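Mandelate racemase/muconate lactonizing enzyme-like protein (Rubrobacter xylanophilus DSM 9941, PDB 3CYJ) belongs to the enolase superfamily, of the mandelate racemase/muconate lactonizing enzyme type, and holds a sodium ion in its TIM-type barrel domain. Local coordinates at residues T34-V39 with Y51-V56; Y16-D21 with A323-L328; G138-Y143 with Y318-A323; S64-V69 with A87-A92; A80-M85 with A104-L109. All coordinates share one frame; numbering follows the deposited sequence.

In the fold
From the N terminus, strand 8-26 opens the longest loop, which contact 2 closes more than 300 residues later by setting 16-21 against helix 320-329. The other four nest inside that loop. Contact 1 shuts the hairpin of strands 33-43 and 46-53. Contacts 4 and 5 follow and cross each other, since their segments alternate along the chain; together they bundle helices 57-70, 78-88 and 97-116 of the N-terminal domain. Contact 3 closes a loop of some 175 residues where barrel strands 132-137 and 313-319 lie side by side, and shares Ala-323 with contact 2. Helix 320-329 thus meets both domains, Glu-326 being hydrogen-bonded to Tyr-53.

Contact 1 (T34-V39 with Y51-V56); sequences TTMILV and YTYGDV
Met-36 crosses Tyr-51 and Tyr-53 at a slant on one face of an antiparallel strand pair. From its CB, 3.8 Å from Tyr-53 CE1, the side chain passes to CG, 3.6 Å from Tyr-51 CB. SD then lies obliquely to the Tyr-51 ring, 4.5 Å from its centroid, a Met-aromatic contact. A bend at chi3 (-76°) carries CE over one face of that ring, toward its rim, and to 3.3 Å from Tyr-53 OH. That phenol oxygen has its polar partner in Glu-326. On the other face Ile-37 lies by Thr-52, and its CD1 reaches Asp-55 O at 3.4 Å. The backbones exchange two bonds, Ile-37 N to Thr-52 O (2.8 Å) and Thr-52 N to Ile-37 O (3.0 Å); Gly-54 N adds a third to Thr-35 O. Water joins Thr-35 OG1, also hydrogen-bonded to Thr-17 OG1, to Val-56 N. This is the beta hairpin at one edge of the antiparallel sheet in the enolase-type N-terminal domain.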
# COMPACT_ATOMS: atom_id res chain seq x y z
N THR A 34 -44.48 0.41 10.06
CA THR A 34 -43.63 -0.66 9.52
C THR A 34 -44.41 -1.49 8.53
O THR A 34 -45.53 -1.87 8.81
CB THR A 34 -43.20 -1.66 10.64
OG1 THR A 34 -42.56 -0.94 11.69
CG2 THR A 34 -42.25 -2.75 10.09
N THR A 35 -43.79 -1.83 7.41
CA THR A 35 -44.40 -2.74 6.47
C THR A 35 -43.62 -4.07 6.41
O THR A 35 -42.43 -4.09 6.12
CB THR A 35 -44.50 -2.10 5.08
OG1 THR A 35 -45.33 -0.93 5.17
CG2 THR A 35 -45.10 -3.07 4.13
N MET A 36 -44.32 -5.17 6.73
CA MET A 36 -43.83 -6.49 6.54
C MET A 36 -44.34 -7.12 5.26
O MET A 36 -45.54 -7.11 4.99
CB MET A 36 -44.19 -7.37 7.75
CG MET A 36 -43.59 -8.78 7.70
SD MET A 36 -44.43 -9.97 8.85
CE MET A 36 -43.75 -9.42 10.34
N ILE A 37 -43.45 -7.68 4.46
CA ILE A 37 -43.90 -8.40 3.29
C ILE A 37 -43.74 -9.88 3.61
O ILE A 37 -42.68 -10.29 4.06
CB ILE A 37 -43.15 -7.99 1.99
CG1 ILE A 37 -43.30 -6.47 1.74
CG2 ILE A 37 -43.65 -8.80 0.80
CD1 ILE A 37 -42.28 -5.60 2.52
N LEU A 38 -44.79 -10.68 3.38
CA LEU A 38 -44.82 -12.04 3.89
C LEU A 38 -44.94 -13.01 2.73
O LEU A 38 -45.81 -12.84 1.87
CB LEU A 38 -46.00 -12.25 4.89
CG LEU A 38 -46.08 -13.73 5.41
CD1 LEU A 38 -45.02 -14.08 6.51
CD2 LEU A 38 -47.48 -14.01 5.87
N VAL A 39 -44.05 -13.99 2.67
CA VAL A 39 -44.12 -15.01 1.66
C VAL A 39 -44.51 -16.34 2.30
O VAL A 39 -43.98 -16.71 3.39
CB VAL A 39 -42.76 -15.13 0.88
CG1 VAL A 39 -42.76 -16.27 -0.16
CG2 VAL A 39 -42.39 -13.78 0.23
N TYR A 51 -40.35 -13.56 5.78
CA TYR A 51 -40.80 -12.19 5.59
C TYR A 51 -39.62 -11.22 5.45
O TYR A 51 -38.47 -11.58 5.71
CB TYR A 51 -41.70 -11.75 6.75
CG TYR A 51 -41.02 -11.88 8.12
CD1 TYR A 51 -40.35 -10.80 8.64
CD2 TYR A 51 -41.08 -13.08 8.88
CE1 TYR A 51 -39.73 -10.87 9.86
CE2 TYR A 51 -40.43 -13.17 10.14
CZ TYR A 51 -39.76 -12.03 10.62
OH TYR A 51 -39.11 -11.98 11.84
N THR A 52 -39.92 -9.98 5.06
CA THR A 52 -38.90 -8.93 5.12
C THR A 52 -39.64 -7.68 5.54
O THR A 52 -40.87 -7.69 5.58
CB THR A 52 -38.16 -8.77 3.73
OG1 THR A 52 -36.99 -7.95 3.88
CG2 THR A 52 -39.10 -8.23 2.61
N TYR A 53 -38.92 -6.64 5.92
CA TYR A 53 -39.52 -5.34 6.22
C TYR A 53 -39.03 -4.35 5.15
O TYR A 53 -37.82 -4.28 4.89
CB TYR A 53 -39.11 -4.84 7.60
CG TYR A 53 -39.60 -5.74 8.71
CD1 TYR A 53 -40.93 -5.66 9.15
CD2 TYR A 53 -38.77 -6.68 9.30
CE1 TYR A 53 -41.41 -6.47 10.15
CE2 TYR A 53 -39.24 -7.51 10.32
CZ TYR A 53 -40.57 -7.39 10.74
OH TYR A 53 -41.09 -8.15 11.75
N GLY A 54 -39.93 -3.61 4.53
CA GLY A 54 -39.50 -2.74 3.44
C GLY A 54 -40.71 -2.18 2.74
O GLY A 54 -41.77 -2.09 3.35
N ASP A 55 -40.55 -1.79 1.47
CA ASP A 55 -41.65 -1.18 0.74
C ASP A 55 -42.60 -2.28 0.23
O ASP A 55 -42.14 -3.41 -0.09
CB ASP A 55 -41.14 -0.31 -0.41
CG ASP A 55 -42.29 0.50 -1.07
OD1 ASP A 55 -42.94 1.28 -0.34
OD2 ASP A 55 -42.56 0.30 -2.27
N VAL A 56 -43.91 -1.96 0.14
CA VAL A 56 -44.88 -2.89 -0.43
C VAL A 56 -44.41 -3.34 -1.80
O VAL A 56 -44.76 -4.43 -2.25
CB VAL A 56 -46.36 -2.31 -0.60
CG1 VAL A 56 -47.03 -2.17 0.72
CG2 VAL A 56 -46.40 -0.95 -1.34
O HOH W 1 -45.04 0.30 2.24

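Contact 2 (Y16-D21 with A323-L328); sequences YTVPTD and ARVERL
Arg-324 reaches from its helix to the end of strand 16-20 with a fully stretched side chain. Its CG stands opposite the backbone N (chi1 173°), and the methylenes continue straight to NE before chi4 (-89°) turns the guanidinium across the chain. That turn delivers NH1 to Pro-19 O at 2.7 Å, with an N-H...O angle of 153°. The donor lies in the carbonyl plane, while the oxygen is tilted slightly out of the guanidinium plane.

Asp-21 lies over one face of the same group: its CB is 3.5 Å from Arg-324 NE. Asp-21 CG sits between its own backbone N and carbonyl carbon. The two side chains cross at a slant. Asp-21 OD2 stands well out of the guanidinium plane, so the long 3.7 Å salt bridge to Arg-324 NE is electrostatic and not a hydrogen bond. Asp-21 OD1 is hydrogen-bonded to His-320 NE2.

Deeper in, Val-18 supplies the apolar part. Its CG1 meets Leu-328 CD2 tip to tip at 3.6 Å, and its CB slides past Val-325 CG2 at 3.8 Å. Tyr-362 of the C-terminal helix 356-362 packs against both Val-18 and Leu-328. The arrangement is a strand-on-helix interface between the N-terminal domain and the barrel domain, the two-domain architecture of the enolase superfamily.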
# COMPACT_ATOMS: atom_id res chain seq x y z
N TYR A 16 -48.31 -6.25 5.18
CA TYR A 16 -49.04 -5.67 6.31
C TYR A 16 -48.28 -4.45 6.75
O TYR A 16 -47.03 -4.45 6.81
CB TYR A 16 -49.14 -6.68 7.45
CG TYR A 16 -49.60 -8.01 6.93
CD1 TYR A 16 -50.97 -8.31 6.80
CD2 TYR A 16 -48.67 -8.94 6.48
CE1 TYR A 16 -51.40 -9.51 6.27
CE2 TYR A 16 -49.06 -10.12 5.94
CZ TYR A 16 -50.44 -10.43 5.84
OH TYR A 16 -50.82 -11.65 5.29
N THR A 17 -49.04 -3.42 7.08
CA THR A 17 -48.49 -2.19 7.58
C THR A 17 -49.03 -1.96 8.96
O THR A 17 -50.24 -2.01 9.16
CB THR A 17 -48.88 -0.98 6.66
OG1 THR A 17 -48.41 -1.23 5.33
CG2 THR A 17 -48.32 0.36 7.18
N VAL A 18 -48.14 -1.70 9.92
CA VAL A 18 -48.48 -1.50 11.33
C VAL A 18 -47.90 -0.18 11.88
O VAL A 18 -46.67 0.04 11.87
CB VAL A 18 -47.92 -2.66 12.20
CG1 VAL A 18 -48.32 -2.48 13.64
CG2 VAL A 18 -48.36 -4.04 11.65
N PRO A 19 -48.78 0.72 12.36
CA PRO A 19 -48.28 1.91 13.02
C PRO A 19 -47.32 1.57 14.15
O PRO A 19 -47.53 0.62 14.86
CB PRO A 19 -49.57 2.56 13.59
CG PRO A 19 -50.64 2.11 12.62
CD PRO A 19 -50.26 0.67 12.35
N THR A 20 -46.29 2.38 14.30
CA THR A 20 -45.42 2.35 15.46
C THR A 20 -46.27 2.80 16.66
O THR A 20 -47.28 3.50 16.49
CB THR A 20 -44.19 3.30 15.29
OG1 THR A 20 -44.63 4.61 14.88
CG2 THR A 20 -43.27 2.79 14.16
N ASP A 21 -45.87 2.42 17.87
CA ASP A 21 -46.61 2.83 19.06
C ASP A 21 -46.30 4.28 19.51
O ASP A 21 -46.87 4.76 20.48
CB ASP A 21 -46.48 1.78 20.19
CG ASP A 21 -45.01 1.56 20.64
OD1 ASP A 21 -44.10 2.23 20.12
OD2 ASP A 21 -44.77 0.71 21.53
N ALA A 323 -39.87 -6.71 16.97
CA ALA A 323 -40.39 -7.53 18.06
C ALA A 323 -41.92 -7.31 18.21
O ALA A 323 -42.72 -8.25 18.17
CB ALA A 323 -39.67 -7.20 19.35
N ARG A 324 -42.31 -6.05 18.32
CA ARG A 324 -43.73 -5.70 18.48
C ARG A 324 -44.60 -6.16 17.31
O ARG A 324 -45.62 -6.79 17.50
CB ARG A 324 -43.85 -4.19 18.70
CG ARG A 324 -45.27 -3.62 18.72
CD ARG A 324 -45.19 -2.09 19.00
NE ARG A 324 -46.52 -1.50 19.07
CZ ARG A 324 -47.19 -1.02 18.03
NH1 ARG A 324 -46.63 -1.00 16.82
NH2 ARG A 324 -48.42 -0.56 18.21
N VAL A 325 -44.21 -5.86 16.07
CA VAL A 325 -44.95 -6.33 14.89
C VAL A 325 -45.00 -7.87 14.81
O VAL A 325 -45.98 -8.44 14.36
CB VAL A 325 -44.32 -5.74 13.59
CG1 VAL A 325 -44.69 -6.54 12.30
CG2 VAL A 325 -44.66 -4.27 13.45
N GLU A 326 -43.92 -8.55 15.22
CA GLU A 326 -43.90 -10.00 15.17
C GLU A 326 -44.87 -10.63 16.21
O GLU A 326 -45.55 -11.57 15.88
CB GLU A 326 -42.45 -10.54 15.25
CG GLU A 326 -41.68 -10.35 13.93
CD GLU A 326 -40.14 -10.12 14.08
OE1 GLU A 326 -39.54 -10.47 15.12
OE2 GLU A 326 -39.51 -9.61 13.11
N ARG A 327 -44.94 -10.08 17.43
CA ARG A 327 -45.84 -10.58 18.48
C ARG A 327 -47.29 -10.31 18.12
O ARG A 327 -48.19 -11.09 18.45
CB ARG A 327 -45.53 -9.95 19.87
N LEU A 328 -47.53 -9.18 17.46
CA LEU A 328 -48.84 -8.78 17.02
C LEU A 328 -49.33 -9.66 15.88
O LEU A 328 -50.52 -9.98 15.83
CB LEU A 328 -48.73 -7.34 16.55
CG LEU A 328 -49.95 -6.47 16.22
CD1 LEU A 328 -50.99 -6.42 17.38
CD2 LEU A 328 -49.49 -5.04 15.85

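Contact 3 (G138-Y143 with Y318-A323); sequences GGFTSY and YFHDHA
Phe-140 meets Phe-319 where a loop approaches a strand-to-helix junction. Segment 138-143 is the loop, with a type I turn from Phe-140 to Tyr-143, closed by Tyr-143 N to Phe-140 O at 3.1 Å. Segment 318-323 leaves strand 313-319 and enters a helix at once, Phe-319 taking the N-cap position; its carbonyl oxygen accepts the N-H of Ala-323, with Phe-319 O 2.8 Å from Ala-323 N.

The side-chain contact is built round the outer edge of the Phe-140 ring. Phe-319 CE1 lies near the plane of that ring, 3.9 Å from Phe-140 CZ, the two side chains crossing at a slant. His-320 comes to the same edge, its CD2 4.0 Å from Phe-140 CE2, and its side chain runs at about a right angle to the phenylalanine. Asp-321 brings OD1 to 3.5 Å from Phe-140 CZ, its carboxylate turned 34° from the ring. Tyr-143 adds its OH at 4.1 Å from His-320 CD2.

Asp-321 also has a partner outside the two segments: its OD2 accepts a hydrogen bond from Trp-31 NE1. Trp-31 belongs to the N-terminal domain, whose strand 8-26 also sends Glu-24 against Phe-140. The sodium ion is about 8 Å from the side chain of Phe-319. Such loops at the C-terminal ends of neighbouring parallel strands frame the mouth of a TIM barrel.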
# COMPACT_ATOMS: atom_id res chain seq x y z
N GLY A 138 -33.88 0.28 20.78
CA GLY A 138 -34.90 1.28 20.54
C GLY A 138 -34.30 2.66 20.79
O GLY A 138 -33.30 3.04 20.13
N GLY A 139 -34.86 3.42 21.73
CA GLY A 139 -34.21 4.64 22.23
C GLY A 139 -34.16 5.70 21.15
O GLY A 139 -33.15 6.44 21.03
N PHE A 140 -35.26 5.78 20.39
CA PHE A 140 -35.37 6.70 19.27
C PHE A 140 -35.17 8.15 19.71
O PHE A 140 -35.45 8.50 20.89
CB PHE A 140 -36.68 6.49 18.52
CG PHE A 140 -36.90 5.07 18.16
CD1 PHE A 140 -36.22 4.51 17.08
CD2 PHE A 140 -37.69 4.25 18.97
CE1 PHE A 140 -36.37 3.13 16.79
CE2 PHE A 140 -37.87 2.89 18.69
CZ PHE A 140 -37.21 2.32 17.59
N THR A 141 -34.68 8.94 18.77
CA THR A 141 -34.38 10.34 19.01
C THR A 141 -35.63 11.18 19.26
O THR A 141 -35.54 12.29 19.84
CB THR A 141 -33.47 10.94 17.89
OG1 THR A 141 -33.93 10.48 16.61
CG2 THR A 141 -31.99 10.51 18.11
N SER A 142 -36.78 10.67 18.85
CA SER A 142 -38.05 11.33 19.15
C SER A 142 -38.53 11.14 20.61
O SER A 142 -39.40 11.87 21.06
CB SER A 142 -39.14 10.80 18.23
OG SER A 142 -39.24 9.42 18.45
N TYR A 143 -38.03 10.12 21.31
CA TYR A 143 -38.49 9.87 22.69
C TYR A 143 -38.13 11.00 23.65
O TYR A 143 -36.95 11.40 23.76
CB TYR A 143 -37.85 8.61 23.25
CG TYR A 143 -38.46 7.32 22.78
CD1 TYR A 143 -39.45 7.29 21.82
CD2 TYR A 143 -37.99 6.10 23.27
CE1 TYR A 143 -40.01 6.07 21.38
CE2 TYR A 143 -38.53 4.91 22.85
CZ TYR A 143 -39.53 4.89 21.90
OH TYR A 143 -40.03 3.65 21.50
N TYR A 318 -32.61 -7.13 19.26
CA TYR A 318 -34.02 -7.28 19.60
C TYR A 318 -34.70 -5.96 19.31
O TYR A 318 -34.87 -5.13 20.20
CB TYR A 318 -34.17 -7.63 21.11
CG TYR A 318 -35.55 -8.02 21.48
CD1 TYR A 318 -36.09 -9.27 21.07
CD2 TYR A 318 -36.35 -7.13 22.18
CE1 TYR A 318 -37.42 -9.62 21.39
CE2 TYR A 318 -37.68 -7.46 22.50
CZ TYR A 318 -38.19 -8.71 22.11
OH TYR A 318 -39.50 -9.02 22.42
N PHE A 319 -35.04 -5.75 18.04
CA PHE A 319 -35.46 -4.42 17.60
C PHE A 319 -36.91 -4.13 17.94
O PHE A 319 -37.80 -4.90 17.58
CB PHE A 319 -35.24 -4.25 16.08
CG PHE A 319 -35.51 -2.84 15.59
CD1 PHE A 319 -34.91 -1.74 16.22
CD2 PHE A 319 -36.35 -2.61 14.53
CE1 PHE A 319 -35.13 -0.44 15.79
CE2 PHE A 319 -36.58 -1.29 14.06
CZ PHE A 319 -35.97 -0.21 14.70
N HIS A 320 -37.13 -3.05 18.67
CA HIS A 320 -38.48 -2.71 19.14
C HIS A 320 -39.54 -2.83 18.07
O HIS A 320 -40.43 -3.67 18.17
CB HIS A 320 -38.52 -1.29 19.75
CG HIS A 320 -39.91 -0.80 20.06
ND1 HIS A 320 -40.70 -1.35 21.05
CD2 HIS A 320 -40.65 0.18 19.49
CE1 HIS A 320 -41.88 -0.74 21.06
NE2 HIS A 320 -41.86 0.21 20.14
N ASP A 321 -39.47 -2.03 17.00
CA ASP A 321 -40.51 -2.08 15.95
C ASP A 321 -40.87 -3.51 15.57
O ASP A 321 -42.05 -3.84 15.39
CB ASP A 321 -40.10 -1.36 14.69
CG ASP A 321 -39.85 0.13 14.90
OD1 ASP A 321 -39.81 0.59 16.04
OD2 ASP A 321 -39.69 0.88 13.91
N HIS A 322 -39.84 -4.34 15.45
CA HIS A 322 -39.99 -5.64 14.84
C HIS A 322 -40.48 -6.66 15.79
O HIS A 322 -41.37 -7.45 15.43
CB HIS A 322 -38.68 -6.10 14.20
CG HIS A 322 -38.30 -5.27 13.03
ND1 HIS A 322 -37.11 -5.44 12.35
CD2 HIS A 322 -38.95 -4.24 12.42
CE1 HIS A 322 -37.05 -4.56 11.36
NE2 HIS A 322 -38.15 -3.82 11.39
N ALA A 323 -39.87 -6.71 16.97
CA ALA A 323 -40.39 -7.53 18.06
C ALA A 323 -41.92 -7.31 18.21
O ALA A 323 -42.72 -8.25 18.17
CB ALA A 323 -39.67 -7.20 19.35

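Contact 4 (S64-V69 with A87-A92); sequences SKLAGV and AAIRNA
Lys-65 lies across the end of helix 78-88 and the turn after it, in the helical part of the enolase-type N-terminal domain. It sits in a wider, pi-type turn at 64-66, where the preceding Ser-64 OG is hydrogen-bonded to Asp-55 of the second subunit. Lys-65 CB faces Ile-89 CG2 at 4.0 Å, and its CG lies 4.1 Å from Ala-92 CB; bends at chi2 (-53°) and chi3 (-70°) then bring CE to 4.0 Å from Ala-88 O. The next residue, Leu-66, sends CD2 to Ile-89 CG2 at 3.8 Å, meeting it at an angle. That one methyl of Ile-89 therefore meets both Lys-65 and Leu-66. Leu-66 also packs on Val-105 and Met-85, so it faces helix 97-116 as well.

Past a kink near 68-69, Val-69 closes the contact from the other end: its CG2 touches Ala-88 CB at 4.1 Å, while its carbonyl oxygen accepts a hydrogen bond from Arg-84 NH2. On the second segment, Arg-90 forms a salt bridge with Asp-26 of the second subunit. Across the contact itself the polar link goes through water, which accepts from Lys-65 NZ at 3.0 Å and donates to Ala-88 O at 2.8 Å.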
# COMPACT_ATOMS: atom_id res chain seq x y z
N SER A 64 -43.44 -10.98 -9.54
CA SER A 64 -43.04 -10.78 -10.91
C SER A 64 -41.83 -11.60 -11.26
O SER A 64 -41.75 -12.17 -12.36
CB SER A 64 -42.79 -9.29 -11.13
OG SER A 64 -42.06 -9.10 -12.33
N LYS A 65 -40.85 -11.66 -10.35
CA LYS A 65 -39.57 -12.25 -10.71
C LYS A 65 -39.28 -13.58 -9.97
O LYS A 65 -38.57 -14.40 -10.49
CB LYS A 65 -38.40 -11.27 -10.43
CG LYS A 65 -38.36 -10.02 -11.29
CD LYS A 65 -38.43 -10.36 -12.80
CE LYS A 65 -37.20 -11.00 -13.30
NZ LYS A 65 -37.37 -11.54 -14.71
N LEU A 66 -39.79 -13.76 -8.76
CA LEU A 66 -39.30 -14.86 -7.95
C LEU A 66 -40.21 -16.10 -7.92
O LEU A 66 -39.72 -17.23 -7.97
CB LEU A 66 -39.00 -14.33 -6.53
CG LEU A 66 -37.99 -13.14 -6.50
CD1 LEU A 66 -37.61 -12.80 -5.10
CD2 LEU A 66 -36.70 -13.45 -7.38
N ALA A 67 -41.53 -15.90 -7.87
CA ALA A 67 -42.48 -17.02 -7.73
C ALA A 67 -42.24 -18.03 -8.84
O ALA A 67 -42.14 -19.24 -8.59
CB ALA A 67 -43.99 -16.48 -7.70
N GLY A 68 -42.05 -17.53 -10.05
CA GLY A 68 -41.82 -18.38 -11.18
C GLY A 68 -40.54 -19.19 -11.07
O GLY A 68 -40.43 -20.25 -11.69
N VAL A 69 -39.54 -18.71 -10.34
CA VAL A 69 -38.27 -19.47 -10.21
C VAL A 69 -38.45 -20.55 -9.14
O VAL A 69 -37.95 -21.66 -9.29
CB VAL A 69 -37.08 -18.52 -9.81
CG1 VAL A 69 -35.82 -19.31 -9.44
CG2 VAL A 69 -36.80 -17.52 -10.95
N ALA A 87 -29.40 -15.17 -10.26
CA ALA A 87 -29.05 -15.11 -11.66
C ALA A 87 -30.17 -14.45 -12.45
O ALA A 87 -29.92 -13.62 -13.31
CB ALA A 87 -28.76 -16.52 -12.21
N ALA A 88 -31.41 -14.82 -12.14
CA ALA A 88 -32.58 -14.38 -12.89
C ALA A 88 -32.82 -12.89 -12.75
O ALA A 88 -33.41 -12.30 -13.66
CB ALA A 88 -33.85 -15.15 -12.45
N ILE A 89 -32.39 -12.26 -11.65
CA ILE A 89 -32.75 -10.86 -11.46
C ILE A 89 -31.66 -9.82 -11.84
O ILE A 89 -31.76 -8.66 -11.47
CB ILE A 89 -33.30 -10.61 -10.04
CG1 ILE A 89 -32.19 -10.75 -8.97
CG2 ILE A 89 -34.49 -11.53 -9.73
CD1 ILE A 89 -32.76 -10.53 -7.60
N ARG A 90 -30.65 -10.24 -12.60
CA ARG A 90 -29.54 -9.37 -12.95
C ARG A 90 -30.02 -8.02 -13.49
O ARG A 90 -29.56 -6.97 -12.99
CB ARG A 90 -28.62 -10.03 -14.00
CG ARG A 90 -27.37 -9.19 -14.37
CD ARG A 90 -26.70 -9.72 -15.65
NE ARG A 90 -27.33 -9.16 -16.83
CZ ARG A 90 -27.10 -9.57 -18.08
NH1 ARG A 90 -26.28 -10.61 -18.29
NH2 ARG A 90 -27.74 -8.99 -19.11
N ASN A 91 -30.93 -8.05 -14.48
CA ASN A 91 -31.48 -6.80 -15.04
C ASN A 91 -32.53 -6.13 -14.19
O ASN A 91 -32.80 -4.93 -14.37
CB ASN A 91 -32.14 -7.01 -16.40
CG ASN A 91 -31.14 -7.26 -17.50
OD1 ASN A 91 -29.90 -7.06 -17.34
ND2 ASN A 91 -31.68 -7.72 -18.65
N ALA A 92 -33.19 -6.90 -13.31
CA ALA A 92 -34.33 -6.36 -12.56
C ALA A 92 -33.79 -5.59 -11.34
O ALA A 92 -34.48 -4.75 -10.74
CB ALA A 92 -35.28 -7.47 -12.14
O HOH W 2 -35.05 -13.14 -15.75

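Contact 5 (A80-M85 with A104-L109); sequences AVWARM and AVDIAL
Met-85 lays its thioether against Val-105: SD and CE both come to 3.7 Å from Val-105 CG1, so a single methyl branch is held against the end of the methionine. The bend at chi3 (-75°) places CE there, turning the terminal methyl back across the valine instead of prolonging the chain; it also leaves CE 4.4 Å from Leu-109 CD1, a loose contact.

One helical turn away, Val-81 meets Leu-109 at about a right angle. Leu-109 CD1 lies 3.8 Å from Val-81 CG1 and equally near its CB, so the leucine methyl rests on the branch point of the valine. These pairs line the facing sides of helices 78-88 and 97-116, whose segments 80-85 and 104-109 run antiparallel, their axes at 163° and 10.3 Å apart, within the helical bundle of the enolase-type N-terminal domain. From helix 57-70, the third of the bundle, Val-69 packs on Met-85 and Val-62 on Val-105.

The border of the apolar strip is polar. Asp-106 OD1 approaches Trp-82 CD1 to 3.5 Å, the carboxylate plane turned 67° from the indole and the oxygen oblique to the ring. That oxygen is hydrogen-bonded to Thr-278 OG1 of the barrel domain, and OD2 receives a weak bond from Ile-277 N, while Trp-82 NE1 makes a weak bond to Gly-275 O.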
# COMPACT_ATOMS: atom_id res chain seq x y z
N ALA A 80 -30.16 -23.96 -3.93
CA ALA A 80 -30.23 -24.09 -5.39
C ALA A 80 -31.23 -23.12 -6.00
O ALA A 80 -31.03 -22.64 -7.12
CB ALA A 80 -30.60 -25.51 -5.81
N VAL A 81 -32.31 -22.83 -5.28
CA VAL A 81 -33.28 -21.85 -5.80
C VAL A 81 -32.71 -20.42 -5.68
O VAL A 81 -32.82 -19.59 -6.62
CB VAL A 81 -34.62 -21.95 -5.02
CG1 VAL A 81 -35.70 -21.02 -5.65
CG2 VAL A 81 -35.07 -23.41 -4.94
N TRP A 82 -32.08 -20.16 -4.53
CA TRP A 82 -31.46 -18.87 -4.27
C TRP A 82 -30.53 -18.49 -5.41
O TRP A 82 -30.59 -17.37 -5.91
CB TRP A 82 -30.72 -18.94 -2.96
CG TRP A 82 -30.12 -17.70 -2.39
CD1 TRP A 82 -30.71 -16.82 -1.49
CD2 TRP A 82 -28.77 -17.24 -2.57
NE1 TRP A 82 -29.81 -15.85 -1.13
CE2 TRP A 82 -28.61 -16.09 -1.77
CE3 TRP A 82 -27.68 -17.69 -3.34
CZ2 TRP A 82 -27.38 -15.39 -1.69
CZ3 TRP A 82 -26.48 -17.00 -3.26
CH2 TRP A 82 -26.34 -15.86 -2.45
N ALA A 83 -29.71 -19.45 -5.85
CA ALA A 83 -28.74 -19.19 -6.91
C ALA A 83 -29.44 -18.84 -8.21
O ALA A 83 -29.04 -17.90 -8.91
CB ALA A 83 -27.83 -20.37 -7.10
N ARG A 84 -30.45 -19.62 -8.55
CA ARG A 84 -31.27 -19.37 -9.74
C ARG A 84 -32.00 -18.00 -9.58
O ARG A 84 -32.13 -17.25 -10.56
CB ARG A 84 -32.25 -20.56 -10.00
CG ARG A 84 -31.54 -21.85 -10.41
CD ARG A 84 -32.47 -23.09 -10.34
NE ARG A 84 -33.78 -22.78 -10.94
CZ ARG A 84 -34.93 -22.94 -10.29
NH1 ARG A 84 -34.91 -23.49 -9.08
NH2 ARG A 84 -36.10 -22.60 -10.89
N MET A 85 -32.44 -17.66 -8.36
CA MET A 85 -33.11 -16.36 -8.17
C MET A 85 -32.15 -15.17 -8.43
O MET A 85 -32.50 -14.23 -9.16
CB MET A 85 -33.74 -16.25 -6.78
CG MET A 85 -35.07 -17.07 -6.56
SD MET A 85 -36.02 -16.69 -5.06
CE MET A 85 -35.04 -17.49 -3.75
N ALA A 104 -36.83 -12.83 1.77
CA ALA A 104 -38.13 -13.28 2.24
C ALA A 104 -38.44 -14.65 1.65
O ALA A 104 -38.86 -15.54 2.37
CB ALA A 104 -39.24 -12.28 1.82
N VAL A 105 -38.24 -14.80 0.34
CA VAL A 105 -38.47 -16.08 -0.31
C VAL A 105 -37.54 -17.21 0.21
O VAL A 105 -37.98 -18.32 0.48
CB VAL A 105 -38.34 -15.97 -1.81
CG1 VAL A 105 -38.52 -17.34 -2.45
CG2 VAL A 105 -39.40 -15.04 -2.36
N ASP A 106 -36.26 -16.90 0.40
CA ASP A 106 -35.31 -17.86 0.91
C ASP A 106 -35.65 -18.36 2.33
O ASP A 106 -35.43 -19.51 2.66
CB ASP A 106 -33.91 -17.24 0.90
CG ASP A 106 -32.84 -18.21 1.39
OD1 ASP A 106 -32.36 -19.07 0.59
OD2 ASP A 106 -32.44 -18.08 2.56
N ILE A 107 -36.13 -17.47 3.18
CA ILE A 107 -36.47 -17.80 4.54
C ILE A 107 -37.70 -18.69 4.54
O ILE A 107 -37.78 -19.64 5.31
CB ILE A 107 -36.78 -16.52 5.34
CG1 ILE A 107 -35.52 -15.63 5.45
CG2 ILE A 107 -37.34 -16.84 6.71
CD1 ILE A 107 -35.83 -14.25 5.88
N ALA A 108 -38.64 -18.40 3.64
CA ALA A 108 -39.82 -19.23 3.47
C ALA A 108 -39.45 -20.64 2.99
O ALA A 108 -39.98 -21.62 3.49
CB ALA A 108 -40.85 -18.53 2.50
N LEU A 109 -38.57 -20.73 1.99
CA LEU A 109 -38.09 -22.01 1.52
C LEU A 109 -37.34 -22.87 2.58
O LEU A 109 -37.44 -24.11 2.57
CB LEU A 109 -37.20 -21.82 0.31
CG LEU A 109 -37.89 -21.16 -0.89
CD1 LEU A 109 -36.96 -21.10 -2.10
CD2 LEU A 109 -39.15 -21.90 -1.24